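Local coordinates for protein carbohydrate deacetylase Agd3 (Neosartorya fumigata, PDB 6NWZ) that probably removes N-acetyl groups from the exopolysaccharide galactosaminogalactan and is required for Aspergillus fumigatus biofilm formation, at residues R246-N251 / R533-L538; P490-R495 / G537-G542. All coordinates share one frame; numbering follows the deposited sequence.

Contact 1 of 2, residues R246-N251 / R533-L538. With ZN (zinc ion), chain I.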
loop_
_atom_site.group_PDB
_atom_site.type_symbol
_atom_site.label_atom_id
_atom_site.label_comp_id
_atom_site.label_asym_id
_atom_site.label_seq_id
_atom_site.Cartn_x
_atom_site.Cartn_y
_atom_site.Cartn_z
ATOM N N ARG A 246 10.493 5.310 0.250
ATOM C CA ARG A 246 9.197 5.570 0.876
ATOM C C ARG A 246 8.272 6.257 -0.122
ATOM O O ARG A 246 8.397 7.463 -0.363
ATOM C CB ARG A 246 9.350 6.434 2.127
ATOM C CG ARG A 246 8.023 6.751 2.800
ATOM C CD ARG A 246 8.165 7.870 3.819
ATOM N NE ARG A 246 8.198 9.186 3.187
ATOM C CZ ARG A 246 8.652 10.291 3.773
ATOM N NH1 ARG A 246 9.124 10.244 5.013
ATOM N NH2 ARG A 246 8.641 11.444 3.119
ATOM N N ARG A 247 7.323 5.502 -0.672
ATOM C CA ARG A 247 6.342 6.039 -1.608
ATOM C C ARG A 247 4.968 5.476 -1.271
ATOM O O ARG A 247 4.843 4.300 -0.923
ATOM C CB ARG A 247 6.732 5.702 -3.056
ATOM C CG ARG A 247 5.636 5.920 -4.095
ATOM C CD ARG A 247 5.322 7.391 -4.308
ATOM N NE ARG A 247 6.451 8.110 -4.888
ATOM C CZ ARG A 247 7.174 9.016 -4.237
ATOM N NH1 ARG A 247 6.879 9.329 -2.981
ATOM N NH2 ARG A 247 8.186 9.617 -4.847
ATOM N N VAL A 248 3.940 6.320 -1.362
ATOM C CA VAL A 248 2.555 5.901 -1.170
ATOM C C VAL A 248 1.805 6.126 -2.475
ATOM O O VAL A 248 1.702 7.265 -2.949
ATOM C CB VAL A 248 1.875 6.651 -0.016
ATOM C CG1 VAL A 248 0.394 6.292 0.048
ATOM C CG2 VAL A 248 2.547 6.315 1.294
ATOM N N ASN A 249 1.287 5.048 -3.057
ATOM C CA ASN A 249 0.497 5.131 -4.277
ATOM C C ASN A 249 -0.984 5.036 -3.937
ATOM O O ASN A 249 -1.389 4.226 -3.099
ATOM C CB ASN A 249 0.869 4.023 -5.268
ATOM C CG ASN A 249 2.219 4.247 -5.928
ATOM O OD1 ASN A 249 3.076 3.362 -5.923
ATOM N ND2 ASN A 249 2.408 5.426 -6.512
ATOM N N LEU A 250 -1.789 5.865 -4.593
ATOM C CA LEU A 250 -3.240 5.839 -4.432
ATOM C C LEU A 250 -3.862 5.581 -5.804
ATOM O O LEU A 250 -4.160 6.515 -6.551
ATOM C CB LEU A 250 -3.749 7.131 -3.818
ATOM C CG LEU A 250 -5.251 7.167 -3.550
ATOM C CD1 LEU A 250 -5.652 6.046 -2.596
ATOM C CD2 LEU A 250 -5.663 8.532 -3.014
ATOM N N ASN A 251 -4.057 4.305 -6.129
ATOM C CA ASN A 251 -4.655 3.885 -7.389
ATOM C C ASN A 251 -6.074 3.400 -7.124
ATOM O O ASN A 251 -6.272 2.441 -6.371
ATOM C CB ASN A 251 -3.828 2.782 -8.045
ATOM C CG ASN A 251 -2.395 3.199 -8.292
ATOM O OD1 ASN A 251 -2.066 4.385 -8.252
ATOM N ND2 ASN A 251 -1.532 2.225 -8.559
ATOM N N ARG A 533 -3.995 1.817 7.442
ATOM C CA ARG A 533 -3.105 0.698 7.733
ATOM C C ARG A 533 -2.387 0.224 6.476
ATOM O O ARG A 533 -1.203 -0.126 6.521
ATOM C CB ARG A 533 -3.900 -0.442 8.366
ATOM C CG ARG A 533 -3.079 -1.672 8.669
ATOM C CD ARG A 533 -3.902 -2.714 9.408
ATOM N NE ARG A 533 -4.957 -3.317 8.594
ATOM C CZ ARG A 533 -4.786 -4.395 7.832
ATOM N NH1 ARG A 533 -3.595 -4.980 7.763
ATOM N NH2 ARG A 533 -5.801 -4.887 7.132
ATOM N N HIS A 534 -3.089 0.212 5.340
ATOM C CA HIS A 534 -2.462 -0.167 4.077
ATOM C C HIS A 534 -1.476 0.896 3.611
ATOM O O HIS A 534 -0.321 0.590 3.290
ATOM C CB HIS A 534 -3.533 -0.396 3.008
ATOM C CG HIS A 534 -4.517 -1.468 3.356
ATOM N ND1 HIS A 534 -4.174 -2.585 4.086
ATOM C CD2 HIS A 534 -5.835 -1.592 3.075
ATOM C CE1 HIS A 534 -5.238 -3.354 4.237
ATOM N NE2 HIS A 534 -6.259 -2.773 3.633
ATOM N N LEU A 535 -1.920 2.158 3.572
ATOM C CA LEU A 535 -1.101 3.223 3.005
ATOM C C LEU A 535 0.098 3.538 3.890
ATOM O O LEU A 535 1.217 3.712 3.391
ATOM C CB LEU A 535 -1.953 4.474 2.780
ATOM C CG LEU A 535 -3.078 4.344 1.750
ATOM C CD1 LEU A 535 -3.710 5.697 1.446
ATOM C CD2 LEU A 535 -2.567 3.690 0.477
ATOM N N LEU A 536 -0.110 3.623 5.205
ATOM C CA LEU A 536 1.013 3.844 6.108
ATOM C C LEU A 536 1.911 2.615 6.228
ATOM O O LEU A 536 3.030 2.732 6.741
ATOM C CB LEU A 536 0.498 4.278 7.484
ATOM C CG LEU A 536 -0.240 5.622 7.469
ATOM C CD1 LEU A 536 -0.745 6.016 8.847
ATOM C CD2 LEU A 536 0.674 6.696 6.914
ATOM N N GLY A 537 1.456 1.454 5.769
ATOM C CA GLY A 537 2.296 0.285 5.633
ATOM C C GLY A 537 3.017 0.201 4.307
ATOM O O GLY A 537 3.671 -0.811 4.029
ATOM N N LEU A 538 2.903 1.240 3.476
ATOM C CA LEU A 538 3.582 1.329 2.181
ATOM C C LEU A 538 3.145 0.219 1.226
ATOM O O LEU A 538 3.895 -0.180 0.332
ATOM C CB LEU A 538 5.106 1.333 2.344
ATOM C CG LEU A 538 5.676 2.420 3.260
ATOM C CD1 LEU A 538 7.193 2.500 3.124
ATOM C CD2 LEU A 538 5.024 3.768 2.982
HETATM ZN ZN ZN I . -8.594 -3.176 3.327
#

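Contact 2 of 2, residues P490-R495 / G537-G542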
loop_
_atom_site.group_PDB
_atom_site.type_symbol
_atom_site.label_atom_id
_atom_site.label_comp_id
_atom_site.label_asym_id
_atom_site.label_seq_id
_atom_site.Cartn_x
_atom_site.Cartn_y
_atom_site.Cartn_z
ATOM N N PRO A 490 -1.597 -7.316 -6.391
ATOM C CA PRO A 490 -2.651 -7.262 -5.371
ATOM C C PRO A 490 -3.551 -6.044 -5.532
ATOM O O PRO A 490 -3.179 -5.027 -6.124
ATOM C CB PRO A 490 -1.868 -7.200 -4.056
ATOM C CG PRO A 490 -0.533 -6.636 -4.438
ATOM C CD PRO A 490 -0.250 -7.158 -5.813
ATOM N N ARG A 491 -4.763 -6.172 -4.987
ATOM C CA ARG A 491 -5.748 -5.097 -4.986
ATOM C C ARG A 491 -6.671 -5.262 -3.789
ATOM O O ARG A 491 -7.124 -6.370 -3.489
ATOM C CB ARG A 491 -6.584 -5.069 -6.274
ATOM C CG ARG A 491 -7.483 -3.834 -6.408
ATOM C CD ARG A 491 -8.044 -3.663 -7.826
ATOM N NE ARG A 491 -9.138 -4.589 -8.111
ATOM C CZ ARG A 491 -9.958 -4.490 -9.156
ATOM N NH1 ARG A 491 -10.924 -5.381 -9.325
ATOM N NH2 ARG A 491 -9.820 -3.498 -10.031
ATOM N N TRP A 492 -6.961 -4.149 -3.128
ATOM C CA TRP A 492 -7.834 -4.127 -1.968
ATOM C C TRP A 492 -9.296 -3.988 -2.377
ATOM O O TRP A 492 -9.633 -3.322 -3.359
ATOM C CB TRP A 492 -7.457 -2.973 -1.036
ATOM C CG TRP A 492 -6.077 -3.075 -0.455
ATOM C CD1 TRP A 492 -5.031 -2.221 -0.667
ATOM C CD2 TRP A 492 -5.593 -4.088 0.436
ATOM N NE1 TRP A 492 -3.928 -2.639 0.040
ATOM C CE2 TRP A 492 -4.247 -3.782 0.724
ATOM C CE3 TRP A 492 -6.167 -5.222 1.018
ATOM C CZ2 TRP A 492 -3.467 -4.569 1.567
ATOM C CZ3 TRP A 492 -5.391 -6.002 1.856
ATOM C CH2 TRP A 492 -4.056 -5.672 2.121
ATOM N N ALA A 493 -10.166 -4.623 -1.598
ATOM C CA ALA A 493 -11.605 -4.447 -1.712
ATOM C C ALA A 493 -12.090 -3.538 -0.593
ATOM O O ALA A 493 -11.485 -3.465 0.479
ATOM C CB ALA A 493 -12.336 -5.788 -1.651
ATOM N N THR A 494 -13.188 -2.837 -0.853
ATOM C CA THR A 494 -13.749 -1.892 0.100
ATOM C C THR A 494 -15.212 -2.231 0.344
ATOM O O THR A 494 -15.821 -3.023 -0.382
ATOM C CB THR A 494 -13.618 -0.448 -0.400
ATOM O OG1 THR A 494 -14.400 -0.286 -1.590
ATOM C CG2 THR A 494 -12.169 -0.127 -0.715
ATOM N N ARG A 495 -15.776 -1.613 1.381
ATOM C CA ARG A 495 -17.201 -1.721 1.671
ATOM C C ARG A 495 -18.056 -0.859 0.751
ATOM O O ARG A 495 -19.281 -0.816 0.924
ATOM C CB ARG A 495 -17.464 -1.359 3.136
ATOM C CG ARG A 495 -16.888 -2.373 4.111
ATOM C CD ARG A 495 -16.728 -1.800 5.506
ATOM N NE ARG A 495 -16.038 -2.735 6.392
ATOM C CZ ARG A 495 -14.716 -2.824 6.502
ATOM N NH1 ARG A 495 -13.931 -2.031 5.783
ATOM N NH2 ARG A 495 -14.176 -3.705 7.332
ATOM N N GLY A 537 1.456 1.454 5.769
ATOM C CA GLY A 537 2.296 0.285 5.633
ATOM C C GLY A 537 3.017 0.201 4.307
ATOM O O GLY A 537 3.671 -0.811 4.029
ATOM N N LEU A 538 2.903 1.240 3.476
ATOM C CA LEU A 538 3.582 1.329 2.181
ATOM C C LEU A 538 3.145 0.219 1.226
ATOM O O LEU A 538 3.895 -0.180 0.332
ATOM C CB LEU A 538 5.106 1.333 2.344
ATOM C CG LEU A 538 5.676 2.420 3.260
ATOM C CD1 LEU A 538 7.193 2.500 3.124
ATOM C CD2 LEU A 538 5.024 3.768 2.982
ATOM N N ARG A 539 1.925 -0.280 1.402
ATOM C CA ARG A 539 1.353 -1.240 0.469
ATOM C C ARG A 539 0.904 -0.503 -0.789
ATOM O O ARG A 539 0.002 0.341 -0.734
ATOM C CB ARG A 539 0.188 -1.980 1.123
ATOM C CG ARG A 539 0.573 -2.728 2.396
ATOM C CD ARG A 539 1.363 -3.990 2.088
ATOM N NE ARG A 539 0.506 -5.013 1.501
ATOM C CZ ARG A 539 -0.026 -6.025 2.179
ATOM N NH1 ARG A 539 0.227 -6.167 3.477
ATOM N NH2 ARG A 539 -0.806 -6.900 1.557
ATOM N N HIS A 540 1.541 -0.813 -1.918
ATOM C CA HIS A 540 1.258 -0.158 -3.189
ATOM C C HIS A 540 0.069 -0.763 -3.929
ATOM O O HIS A 540 -0.145 -0.420 -5.099
ATOM C CB HIS A 540 2.495 -0.202 -4.090
ATOM C CG HIS A 540 3.640 0.617 -3.583
ATOM N ND1 HIS A 540 4.860 0.669 -4.223
ATOM C CD2 HIS A 540 3.749 1.424 -2.501
ATOM C CE1 HIS A 540 5.671 1.469 -3.555
ATOM N NE2 HIS A 540 5.021 1.942 -2.506
ATOM N N ASP A 541 -0.694 -1.649 -3.289
ATOM C CA ASP A 541 -1.849 -2.253 -3.940
ATOM C C ASP A 541 -2.893 -1.191 -4.257
ATOM O O ASP A 541 -3.081 -0.227 -3.508
ATOM C CB ASP A 541 -2.481 -3.330 -3.051
ATOM C CG ASP A 541 -1.460 -4.096 -2.235
ATOM O OD1 ASP A 541 -0.279 -3.687 -2.214
ATOM O OD2 ASP A 541 -1.843 -5.109 -1.610
ATOM N N GLY A 542 -3.580 -1.374 -5.382
ATOM C CA GLY A 542 -4.675 -0.504 -5.746
ATOM C C GLY A 542 -5.953 -0.875 -5.020
ATOM O O GLY A 542 -5.991 -1.769 -4.173
HETATM O O HOH W 1 -2.745 0.135 -0.601
#

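Contact 1 of 2, residues R246-N251 / R533-L538
V248 carries the dense half of this contact. Its CG1, set anti to the backbone N (chi1 174°), packs on L535, meeting CD2 at 4.0 Å, the two side chains crossing at about a right angle. CG2 lies between the L535 carbonyl, 3.6 Å from its O, and L538 CD2, at 3.9 Å, so it sits over the last turn of helix 520-536. That turn closes with a Schellman motif: L538, at positive phi (62°), is the C-prime residue, R539 N bonds to H534 O, and L538 N reaches L535 O at 3.0 Å. The reversal turns L538 back to the same valine that packs on L535. F581 of helix 569-584 packs on V248, and V578 of the same helix on L250. Packing thins out in both directions. L250 CD1 comes no nearer than 4.5 Å to L535 CD1, and R246 touches L538 CD2 through its CG at 4.2 Å before its guanidinium leads off to a salt bridge with D661. R247 also turns away, toward E656 and D661. H534, one residue before L535, points another way, and its NE2 binds zinc at 2.4 Å together with D530.

Contact 2 of 2, residues P490-R495 / G537-G542
W492 reaches across to the 537-542 segment with its backbone N and the pyrrole side and far end of its indole. Its CB lies beside G542 O, the carbonyl that also accepts a nearly straight bond from W492 N (2.8 Å, 173° at the hydrogen). CG, anti to the carbonyl carbon (chi1 -63°), swings the ring along D541. There CD1 and NE1 rest against D541 CB, NE1 at 3.5 Å, while D541 OD2 stands 3.3 Å above one ring face, toward its rim, and the carboxylate runs almost parallel to the indole, 5° off. In the ring plane, a water takes a weak bond from NE1 and donates to the backbone O atoms of R539 and D541. At the far end CZ2 and CH2 meet R539 NH2, CH2 at 3.5 Å, with CZ2 over one guanidinium face. The bridge of R491 with G542 is parallel, and the helical connection between strands 487-492 and 542-546 makes a beta-alpha-beta crossover. D541 OD2 is bonded to N459, with a long link to R539 NH2 (3.8 Å); P490 CB and CG pack across the same carboxylate. The zinc ligand H534 stacks on the other face of W492. R491 reaches Q253 and D255, which itself binds a zinc with H546; the next residue, D256, binds another with H388 and H392, an Asp-His-His metal set consistent with that of CE4 deacetylases.

From the N terminus, the chain leaves helix 224-237 and passes through 246-251 into strand 252-257. Contact 1 closes the long loop from there to the end of helix 520-536, 282 residues on. Contact 2 opens inside that loop, at strand 487-492, and closes a far shorter, largely helical one just beyond its end, so the two loops overlap and share G537 and L538. Strand 542-546 then runs between strands 252-257 and 487-492, parallel to both. The contacts also meet directly, where H540 NE2 probably bonds to R247 O. Together they tie the entry to the deacetylase sheet, the zinc-bearing helix end and two neighbouring strands.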